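Local coordinates for protein Pa14_01140 (Pseudomonas aeruginosa, PDB 6OX6) that binds the type VI secretion toxin Tas1, a (p)ppApp synthetase, as its immunity protein and helps to prevent its early activation, at residues B[10-24]-B[27-39]. Numbering follows the deposited sequence.
Sequences ARRDIYIDYDFEDVT and WDHRQGTIHVRFY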
# COMPACT_ATOMS: atom_id res chain seq x y z
N ALA B 10 4.15 -3.94 23.31
CA ALA B 10 4.53 -4.69 24.49
C ALA B 10 3.89 -4.14 25.75
O ALA B 10 3.79 -4.88 26.73
CB ALA B 10 6.05 -4.71 24.65
N ARG B 11 3.54 -2.86 25.72
CA ARG B 11 2.84 -2.18 26.81
C ARG B 11 1.37 -2.57 27.08
O ARG B 11 0.95 -2.68 28.23
CB ARG B 11 2.94 -0.66 26.63
CG ARG B 11 4.21 -0.05 27.19
CD ARG B 11 3.94 1.30 27.84
NE ARG B 11 3.03 2.12 27.04
CZ ARG B 11 3.38 2.73 25.91
NH1 ARG B 11 4.62 2.62 25.45
NH2 ARG B 11 2.49 3.46 25.25
N ARG B 12 0.59 -2.78 26.01
CA ARG B 12 -0.83 -3.06 26.14
C ARG B 12 -1.52 -3.46 24.85
O ARG B 12 -0.93 -3.41 23.78
CB ARG B 12 -1.51 -1.74 26.53
CG ARG B 12 -1.38 -0.69 25.43
CD ARG B 12 -1.60 0.74 25.89
NE ARG B 12 -0.94 1.68 25.00
CZ ARG B 12 -1.48 2.16 23.88
NH1 ARG B 12 -2.69 1.78 23.51
NH2 ARG B 12 -0.80 3.01 23.12
N ASP B 13 -2.78 -3.88 24.97
CA ASP B 13 -3.62 -4.12 23.82
C ASP B 13 -3.68 -2.87 22.94
O ASP B 13 -3.67 -1.74 23.42
CB ASP B 13 -5.02 -4.51 24.27
CG ASP B 13 -5.06 -5.88 24.96
OD1 ASP B 13 -4.00 -6.53 25.14
OD2 ASP B 13 -6.18 -6.34 25.26
N ILE B 14 -3.73 -3.10 21.63
CA ILE B 14 -3.71 -2.05 20.62
C ILE B 14 -4.81 -2.33 19.62
O ILE B 14 -4.90 -3.44 19.07
CB ILE B 14 -2.35 -1.98 19.90
CG1 ILE B 14 -1.20 -1.73 20.89
CG2 ILE B 14 -2.39 -0.92 18.79
CD1 ILE B 14 -1.21 -0.39 21.47
N TYR B 15 -5.63 -1.31 19.34
CA TYR B 15 -6.72 -1.41 18.37
C TYR B 15 -6.48 -0.37 17.28
O TYR B 15 -6.18 0.80 17.57
CB TYR B 15 -8.08 -1.20 19.06
CG TYR B 15 -8.33 -2.22 20.17
CD1 TYR B 15 -7.85 -2.01 21.47
CD2 TYR B 15 -9.03 -3.40 19.91
CE1 TYR B 15 -8.07 -2.95 22.49
CE2 TYR B 15 -9.28 -4.35 20.94
CZ TYR B 15 -8.80 -4.11 22.22
OH TYR B 15 -9.04 -5.05 23.21
N ILE B 16 -6.66 -0.79 16.03
CA ILE B 16 -6.18 -0.09 14.85
C ILE B 16 -7.31 0.03 13.84
O ILE B 16 -8.00 -0.96 13.57
CB ILE B 16 -5.01 -0.86 14.22
CG1 ILE B 16 -3.83 -0.87 15.18
CG2 ILE B 16 -4.68 -0.31 12.88
CD1 ILE B 16 -2.78 -1.88 14.79
N ASP B 17 -7.50 1.23 13.28
CA ASP B 17 -8.40 1.46 12.17
C ASP B 17 -7.59 1.88 10.95
O ASP B 17 -6.77 2.80 11.03
CB ASP B 17 -9.42 2.54 12.52
CG ASP B 17 -10.33 2.90 11.34
OD1 ASP B 17 -10.54 2.04 10.45
OD2 ASP B 17 -10.82 4.06 11.29
N TYR B 18 -7.81 1.23 9.82
CA TYR B 18 -7.12 1.58 8.57
C TYR B 18 -8.22 1.85 7.56
O TYR B 18 -8.71 0.92 6.91
CB TYR B 18 -6.20 0.43 8.13
CG TYR B 18 -5.41 0.64 6.84
CD1 TYR B 18 -5.04 1.92 6.40
CD2 TYR B 18 -5.03 -0.45 6.05
CE1 TYR B 18 -4.31 2.11 5.21
CE2 TYR B 18 -4.31 -0.27 4.87
CZ TYR B 18 -3.94 1.01 4.48
OH TYR B 18 -3.24 1.18 3.31
N ASP B 19 -8.62 3.12 7.42
CA ASP B 19 -9.81 3.39 6.61
C ASP B 19 -9.56 3.16 5.12
O ASP B 19 -10.50 2.77 4.41
CB ASP B 19 -10.36 4.80 6.84
CG ASP B 19 -11.88 4.86 6.61
OD1 ASP B 19 -12.31 4.75 5.45
OD2 ASP B 19 -12.65 4.99 7.59
N PHE B 20 -8.32 3.32 4.63
CA PHE B 20 -8.08 3.11 3.20
C PHE B 20 -8.58 1.75 2.73
O PHE B 20 -9.17 1.65 1.65
CB PHE B 20 -6.59 3.28 2.87
CG PHE B 20 -6.31 3.24 1.39
CD1 PHE B 20 -6.84 4.20 0.53
CD2 PHE B 20 -5.54 2.21 0.84
CE1 PHE B 20 -6.59 4.15 -0.85
CE2 PHE B 20 -5.27 2.16 -0.54
CZ PHE B 20 -5.81 3.13 -1.38
N GLU B 21 -8.41 0.69 3.53
CA GLU B 21 -8.90 -0.63 3.16
C GLU B 21 -10.04 -1.11 4.05
O GLU B 21 -10.29 -2.31 4.14
CB GLU B 21 -7.78 -1.67 3.15
CG GLU B 21 -6.62 -1.40 2.16
CD GLU B 21 -6.19 -2.62 1.36
OE1 GLU B 21 -6.97 -3.59 1.21
OE2 GLU B 21 -5.03 -2.63 0.91
N ASP B 22 -10.75 -0.21 4.71
CA ASP B 22 -11.96 -0.61 5.47
C ASP B 22 -11.69 -1.79 6.41
O ASP B 22 -12.45 -2.76 6.47
CB ASP B 22 -13.10 -0.95 4.51
CG ASP B 22 -13.70 0.28 3.84
OD1 ASP B 22 -13.27 1.41 4.17
OD2 ASP B 22 -14.60 0.12 2.99
N VAL B 23 -10.59 -1.73 7.15
CA VAL B 23 -10.18 -2.86 7.98
C VAL B 23 -9.74 -2.34 9.35
O VAL B 23 -9.24 -1.22 9.48
CB VAL B 23 -9.08 -3.70 7.28
CG1 VAL B 23 -7.77 -2.87 6.98
CG2 VAL B 23 -8.79 -4.95 8.06
N THR B 24 -9.99 -3.16 10.38
CA THR B 24 -9.51 -2.94 11.74
C THR B 24 -8.79 -4.19 12.27
O THR B 24 -9.02 -5.32 11.82
CB THR B 24 -10.66 -2.56 12.70
OG1 THR B 24 -11.49 -3.71 12.97
CG2 THR B 24 -11.51 -1.46 12.07
N TRP B 27 -4.84 -6.22 18.62
CA TRP B 27 -3.64 -6.84 19.16
C TRP B 27 -3.84 -7.16 20.64
O TRP B 27 -4.28 -6.32 21.42
CB TRP B 27 -2.45 -5.90 18.95
CG TRP B 27 -1.22 -6.16 19.77
CD1 TRP B 27 -0.80 -5.45 20.86
CD2 TRP B 27 -0.22 -7.18 19.55
NE1 TRP B 27 0.38 -5.97 21.34
CE2 TRP B 27 0.75 -7.03 20.56
CE3 TRP B 27 -0.07 -8.21 18.61
CZ2 TRP B 27 1.87 -7.87 20.64
CZ3 TRP B 27 1.04 -9.04 18.69
CH2 TRP B 27 2.00 -8.86 19.70
N ASP B 28 -3.53 -8.38 21.01
CA ASP B 28 -3.59 -8.85 22.39
C ASP B 28 -2.15 -9.02 22.84
O ASP B 28 -1.45 -9.93 22.37
CB ASP B 28 -4.39 -10.15 22.46
CG ASP B 28 -4.53 -10.71 23.88
OD1 ASP B 28 -3.69 -10.41 24.77
OD2 ASP B 28 -5.47 -11.49 24.09
N HIS B 29 -1.67 -8.14 23.72
CA HIS B 29 -0.24 -8.19 24.02
C HIS B 29 0.11 -9.43 24.85
O HIS B 29 1.16 -10.04 24.63
CB HIS B 29 0.22 -6.90 24.69
CG HIS B 29 -0.10 -6.82 26.15
ND1 HIS B 29 -1.32 -6.40 26.63
CD2 HIS B 29 0.66 -7.11 27.24
CE1 HIS B 29 -1.30 -6.44 27.95
NE2 HIS B 29 -0.11 -6.85 28.34
N ARG B 30 -0.77 -9.86 25.76
CA ARG B 30 -0.50 -11.07 26.54
C ARG B 30 -0.36 -12.29 25.64
O ARG B 30 0.62 -13.03 25.72
CB ARG B 30 -1.61 -11.28 27.57
CG ARG B 30 -1.60 -10.25 28.69
CD ARG B 30 -2.69 -10.56 29.73
NE ARG B 30 -2.30 -11.60 30.70
CZ ARG B 30 -2.53 -12.91 30.56
NH1 ARG B 30 -3.13 -13.39 29.48
NH2 ARG B 30 -2.15 -13.77 31.52
N GLN B 31 -1.34 -12.53 24.77
CA GLN B 31 -1.24 -13.71 23.91
C GLN B 31 -0.31 -13.50 22.73
O GLN B 31 0.12 -14.49 22.11
CB GLN B 31 -2.63 -14.12 23.40
CG GLN B 31 -3.61 -14.42 24.53
CD GLN B 31 -3.07 -15.46 25.50
OE1 GLN B 31 -2.59 -16.52 25.09
NE2 GLN B 31 -3.14 -15.15 26.80
N GLY B 32 0.01 -12.25 22.39
CA GLY B 32 0.84 -11.97 21.23
C GLY B 32 0.14 -12.17 19.90
O GLY B 32 0.79 -12.53 18.90
N THR B 33 -1.18 -11.93 19.84
CA THR B 33 -1.97 -12.31 18.67
C THR B 33 -2.59 -11.09 18.01
O THR B 33 -2.95 -10.10 18.66
CB THR B 33 -3.07 -13.31 19.04
OG1 THR B 33 -3.77 -12.84 20.19
CG2 THR B 33 -2.46 -14.67 19.39
N ILE B 34 -2.73 -11.20 16.69
CA ILE B 34 -3.39 -10.19 15.89
C ILE B 34 -4.66 -10.82 15.35
O ILE B 34 -4.60 -11.93 14.78
CB ILE B 34 -2.51 -9.72 14.73
CG1 ILE B 34 -1.16 -9.20 15.24
CG2 ILE B 34 -3.28 -8.69 13.91
CD1 ILE B 34 -0.08 -9.16 14.19
N HIS B 35 -5.78 -10.13 15.51
CA HIS B 35 -7.01 -10.50 14.84
C HIS B 35 -7.47 -9.36 13.96
O HIS B 35 -7.16 -8.20 14.22
CB HIS B 35 -8.11 -10.87 15.82
CG HIS B 35 -7.94 -12.22 16.41
ND1 HIS B 35 -7.12 -12.46 17.50
CD2 HIS B 35 -8.44 -13.43 16.05
CE1 HIS B 35 -7.14 -13.75 17.79
NE2 HIS B 35 -7.93 -14.36 16.93
N VAL B 36 -8.23 -9.68 12.91
CA VAL B 36 -8.68 -8.70 11.93
C VAL B 36 -10.19 -8.64 11.96
O VAL B 36 -10.85 -9.67 12.19
CB VAL B 36 -8.17 -9.05 10.51
CG1 VAL B 36 -8.78 -10.39 10.02
CG2 VAL B 36 -8.50 -7.94 9.55
N ARG B 37 -10.74 -7.42 11.77
CA ARG B 37 -12.19 -7.22 11.66
C ARG B 37 -12.45 -6.22 10.55
O ARG B 37 -12.10 -5.04 10.68
CB ARG B 37 -12.80 -6.73 12.97
CG ARG B 37 -14.31 -6.62 12.92
CD ARG B 37 -14.92 -6.41 14.28
NE ARG B 37 -16.37 -6.33 14.18
CZ ARG B 37 -17.20 -5.97 15.16
NH1 ARG B 37 -16.73 -5.63 16.35
NH2 ARG B 37 -18.49 -5.94 14.93
N PHE B 38 -13.04 -6.68 9.45
CA PHE B 38 -13.33 -5.81 8.31
C PHE B 38 -14.60 -5.03 8.57
O PHE B 38 -15.48 -5.48 9.31
CB PHE B 38 -13.47 -6.61 7.02
CG PHE B 38 -12.15 -7.20 6.54
CD1 PHE B 38 -11.80 -8.50 6.86
CD2 PHE B 38 -11.28 -6.44 5.79
CE1 PHE B 38 -10.61 -9.04 6.44
CE2 PHE B 38 -10.05 -6.98 5.36
CZ PHE B 38 -9.73 -8.27 5.70
N TYR B 39 -14.69 -3.84 7.95
CA TYR B 39 -15.87 -3.00 8.14
C TYR B 39 -17.12 -3.80 7.82
O TYR B 39 -17.17 -4.51 6.82
CB TYR B 39 -15.82 -1.77 7.23
CG TYR B 39 -14.92 -0.66 7.68
CD1 TYR B 39 -13.90 -0.87 8.61
CD2 TYR B 39 -15.10 0.61 7.16
CE1 TYR B 39 -13.07 0.17 9.00
CE2 TYR B 39 -14.28 1.64 7.53
CZ TYR B 39 -13.26 1.42 8.44
OH TYR B 39 -12.49 2.51 8.79
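With CG swung opposite its own carbonyl carbon (chi1 -78°), Tyr-39 lays its ring across the turn at Asp-22, while Asp-17, whose CG lies anti to the backbone N (chi1 175°), sends its carboxylate to the phenol end. The CA of Asp-22 sits squarely over the ring, 3.5 Å from the centroid, a CH-pi contact, and its carboxylate lies nearly flat along the same ring. Tyr-39 OH is 2.6 Å from Asp-17 OD1, at the ring edge; Asp-19 OD2 also comes near the hydroxyl in one of two modelled conformations, so this second contact is doubtful. Phe-74 stacks on Tyr-39 as well. Next along, Arg-37 O takes two bonds from Thr-24: one from the backbone N, and one from OG1 at 2.7 Å, in the carbonyl plane on a lone pair. Strands 14-18, 23-28 and 33-38 form an antiparallel meander of two successive hairpins within a four-stranded sheet, with 63-65 on the other side of 14-18, and the Tyr-39 cluster closes the end where 14-18 turns into 23-28. On the face carrying Phe-38, Val-23 CG2 presses tightly on Val-36 CG2 (3.4 Å) and also touches the Phe-38 ring, which meets Lys-303 of the Tas1 chain in a cation-pi contact. At the far end, Asp-13 OD1 accepts from both His-29 ND1 (3.1 Å) and His-29 N (3.2 Å), from opposite faces of its carboxylate. Close by, Ile-14 CG1 packs against Trp-27 CD1 at 3.7 Å, while Trp-27 NE1 bonds to Phe-9 O.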